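PDB 6P74: putative ATP-dependent endonuclease of the OLD family from Thermus scotoductus, which degrades linear and supercoiled double-stranded DNA in the 5'-to-3' direction with divalent metal ions and hydrolyses ATP in a separate ABC-type domain. Local coordinates for residues L249-F260 and V273-L282. Residues are numbered along the deposited sequence; the frame is centred on the assembly and turned at random.
Sequences LGIQSAIVVGIF and VIIEEPEMYL
The ring of Y281 lies between L249 and M280: CB of L249 sits over one face, 4.0 Å from the ring centroid and 18° off its normal, while CG of M280 covers the opposite face. A chi1 of -49° sets CG of Y281 beside the backbone N and anti to the carbonyl carbon, and the side chain passes across L249 at a slant, CD1 of L249 reaching CZ of Y281 at 3.9 Å. At the ring's edge, the hydroxyl OG of S253 gives its proton to O of M280 at 2.8 Å, 24° out of the carbonyl plane, joining helix to loop. A weaker CA-H...O contact sets CA of G250 3.5 Å from O of Y281. Two overlapping turns, type I over E277-M280 and type II over E279-L282, present these groups. One helical turn on from S253, CD1 of L282 meets CG2 of V257 at 3.8 Å; farther along, F260 puts CZ against CG1 of V273, near the ring plane. The segments illustrate a P-loop ATPase core, in which a helix packs on the strand and loop carrying E276-E277, an acidic pair consistent with a Walker B motif. Strand 272-276 runs between strands 135-138 and 304-308, and helix 284-299 also packs against V257 and F260.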
# COMPACT_ATOMS: atom_id res chain seq x y z
N LEU A 249 13.97 12.12 9.40
CA LEU A 249 12.55 12.30 9.09
C LEU A 249 12.06 13.67 9.53
O LEU A 249 11.31 14.34 8.80
CB LEU A 249 11.73 11.19 9.74
CG LEU A 249 11.93 9.80 9.14
CD1 LEU A 249 11.35 8.73 10.07
CD2 LEU A 249 11.33 9.70 7.73
N GLY A 250 12.46 14.10 10.73
CA GLY A 250 12.09 15.43 11.20
C GLY A 250 12.63 16.53 10.30
O GLY A 250 11.95 17.52 10.03
N ILE A 251 13.87 16.37 9.84
CA ILE A 251 14.46 17.36 8.94
C ILE A 251 13.65 17.45 7.65
O ILE A 251 13.38 18.55 7.15
CB ILE A 251 15.93 17.01 8.66
CG1 ILE A 251 16.78 17.22 9.91
CG2 ILE A 251 16.48 17.83 7.48
CD1 ILE A 251 18.22 16.85 9.68
N GLN A 252 13.25 16.30 7.10
CA GLN A 252 12.49 16.32 5.86
C GLN A 252 11.12 16.92 6.04
O GLN A 252 10.59 17.56 5.12
CB GLN A 252 12.39 14.92 5.28
CG GLN A 252 13.62 14.53 4.48
CD GLN A 252 13.69 13.04 4.19
OE1 GLN A 252 12.85 12.27 4.67
NE2 GLN A 252 14.70 12.63 3.42
N SER A 253 10.51 16.72 7.22
CA SER A 253 9.24 17.39 7.53
C SER A 253 9.43 18.89 7.65
O SER A 253 8.57 19.66 7.21
CB SER A 253 8.67 16.84 8.84
OG SER A 253 8.22 15.53 8.66
N ALA A 254 10.53 19.31 8.27
CA ALA A 254 10.83 20.73 8.38
C ALA A 254 11.04 21.35 7.00
O ALA A 254 10.59 22.47 6.74
CB ALA A 254 12.05 20.94 9.27
N ILE A 255 11.69 20.63 6.09
CA ILE A 255 11.88 21.17 4.75
C ILE A 255 10.55 21.31 4.02
O ILE A 255 10.36 22.24 3.21
CB ILE A 255 12.88 20.30 3.97
CG1 ILE A 255 14.29 20.49 4.54
CG2 ILE A 255 12.83 20.62 2.46
CD1 ILE A 255 15.32 19.66 3.85
N VAL A 256 9.60 20.42 4.28
CA VAL A 256 8.29 20.56 3.65
C VAL A 256 7.61 21.84 4.11
O VAL A 256 7.05 22.58 3.30
CB VAL A 256 7.45 19.30 3.93
CG1 VAL A 256 5.98 19.54 3.60
CG2 VAL A 256 7.98 18.14 3.12
N VAL A 257 7.67 22.13 5.42
CA VAL A 257 7.10 23.38 5.91
C VAL A 257 7.76 24.55 5.21
O VAL A 257 7.08 25.50 4.78
CB VAL A 257 7.23 23.47 7.45
CG1 VAL A 257 6.62 24.79 7.96
CG2 VAL A 257 6.55 22.27 8.13
N GLY A 258 9.08 24.49 5.05
CA GLY A 258 9.78 25.57 4.36
C GLY A 258 9.31 25.73 2.92
O GLY A 258 9.22 26.85 2.41
N ILE A 259 9.01 24.61 2.25
CA ILE A 259 8.52 24.71 0.87
C ILE A 259 7.18 25.44 0.86
O ILE A 259 6.96 26.35 0.04
CB ILE A 259 8.41 23.32 0.21
CG1 ILE A 259 9.80 22.79 -0.18
CG2 ILE A 259 7.56 23.38 -1.06
CD1 ILE A 259 9.83 21.30 -0.24
N PHE A 260 6.29 25.09 1.78
CA PHE A 260 4.99 25.76 1.81
C PHE A 260 5.12 27.23 2.19
O PHE A 260 4.34 28.06 1.72
CB PHE A 260 4.06 25.03 2.76
CG PHE A 260 3.34 23.89 2.12
CD1 PHE A 260 2.13 24.09 1.47
CD2 PHE A 260 3.88 22.61 2.15
CE1 PHE A 260 1.47 23.03 0.87
CE2 PHE A 260 3.22 21.56 1.56
CZ PHE A 260 2.02 21.77 0.91
N VAL A 273 -4.05 20.47 -2.79
CA VAL A 273 -3.01 19.69 -2.15
C VAL A 273 -3.67 18.75 -1.15
O VAL A 273 -4.52 19.17 -0.37
CB VAL A 273 -1.98 20.58 -1.42
CG1 VAL A 273 -0.86 19.74 -0.85
CG2 VAL A 273 -1.45 21.66 -2.35
N ILE A 274 -3.28 17.49 -1.19
CA ILE A 274 -3.76 16.49 -0.26
C ILE A 274 -2.57 16.08 0.60
O ILE A 274 -1.49 15.81 0.07
CB ILE A 274 -4.36 15.30 -1.00
CG1 ILE A 274 -5.65 15.74 -1.71
CG2 ILE A 274 -4.58 14.14 -0.05
CD1 ILE A 274 -6.33 14.64 -2.48
N ILE A 275 -2.76 16.08 1.92
CA ILE A 275 -1.66 15.72 2.82
C ILE A 275 -2.13 14.63 3.75
O ILE A 275 -3.17 14.75 4.41
CB ILE A 275 -1.12 16.93 3.59
CG1 ILE A 275 -0.73 18.02 2.62
CG2 ILE A 275 0.12 16.52 4.39
CD1 ILE A 275 -0.30 19.30 3.26
N GLU A 276 -1.37 13.55 3.77
CA GLU A 276 -1.53 12.47 4.74
C GLU A 276 -0.77 12.88 6.00
O GLU A 276 0.47 12.89 5.98
CB GLU A 276 -0.99 11.19 4.12
CG GLU A 276 -1.51 9.92 4.65
CD GLU A 276 -0.83 8.74 3.98
OE1 GLU A 276 -1.54 7.83 3.51
OE2 GLU A 276 0.43 8.75 3.90
N GLU A 277 -1.49 13.27 7.07
CA GLU A 277 -0.91 13.60 8.37
C GLU A 277 0.07 14.76 8.45
O GLU A 277 1.20 14.60 8.93
CB GLU A 277 -0.24 12.37 8.98
CG GLU A 277 -1.14 11.65 9.91
CD GLU A 277 -1.66 10.39 9.31
OE1 GLU A 277 -0.83 9.48 9.10
OE2 GLU A 277 -2.89 10.32 9.06
N PRO A 278 -0.33 15.95 8.02
CA PRO A 278 0.61 17.08 8.02
C PRO A 278 1.47 17.25 9.25
O PRO A 278 2.50 17.93 9.19
CB PRO A 278 -0.28 18.29 7.80
CG PRO A 278 -1.66 17.86 8.28
CD PRO A 278 -1.75 16.40 8.06
N GLU A 279 1.08 16.63 10.37
CA GLU A 279 1.81 16.83 11.60
C GLU A 279 3.09 16.03 11.65
O GLU A 279 3.96 16.36 12.46
CB GLU A 279 0.95 16.45 12.82
CG GLU A 279 0.59 14.95 12.88
CD GLU A 279 -0.74 14.63 12.16
OE1 GLU A 279 -1.15 15.42 11.27
OE2 GLU A 279 -1.39 13.60 12.50
N MET A 280 3.24 15.00 10.82
CA MET A 280 4.15 13.94 11.22
C MET A 280 5.59 14.43 11.24
O MET A 280 6.05 15.13 10.33
CB MET A 280 4.00 12.70 10.34
CG MET A 280 4.02 11.47 11.26
SD MET A 280 3.49 9.86 10.65
CE MET A 280 3.05 9.02 12.18
N TYR A 281 6.26 14.10 12.34
CA TYR A 281 7.66 14.41 12.63
C TYR A 281 7.91 15.90 12.79
O TYR A 281 9.04 16.35 12.64
CB TYR A 281 8.59 13.82 11.57
CG TYR A 281 8.29 12.36 11.31
CD1 TYR A 281 8.26 11.45 12.36
CD2 TYR A 281 7.99 11.90 10.02
CE1 TYR A 281 7.96 10.11 12.13
CE2 TYR A 281 7.69 10.57 9.79
CZ TYR A 281 7.67 9.68 10.85
OH TYR A 281 7.37 8.36 10.61
N LEU A 282 6.88 16.68 13.10
CA LEU A 282 7.04 18.09 13.46
C LEU A 282 6.86 18.26 14.96
O LEU A 282 5.96 17.65 15.55
CB LEU A 282 6.04 18.99 12.74
CG LEU A 282 6.28 19.10 11.25
CD1 LEU A 282 5.11 19.82 10.60
CD2 LEU A 282 7.63 19.79 10.99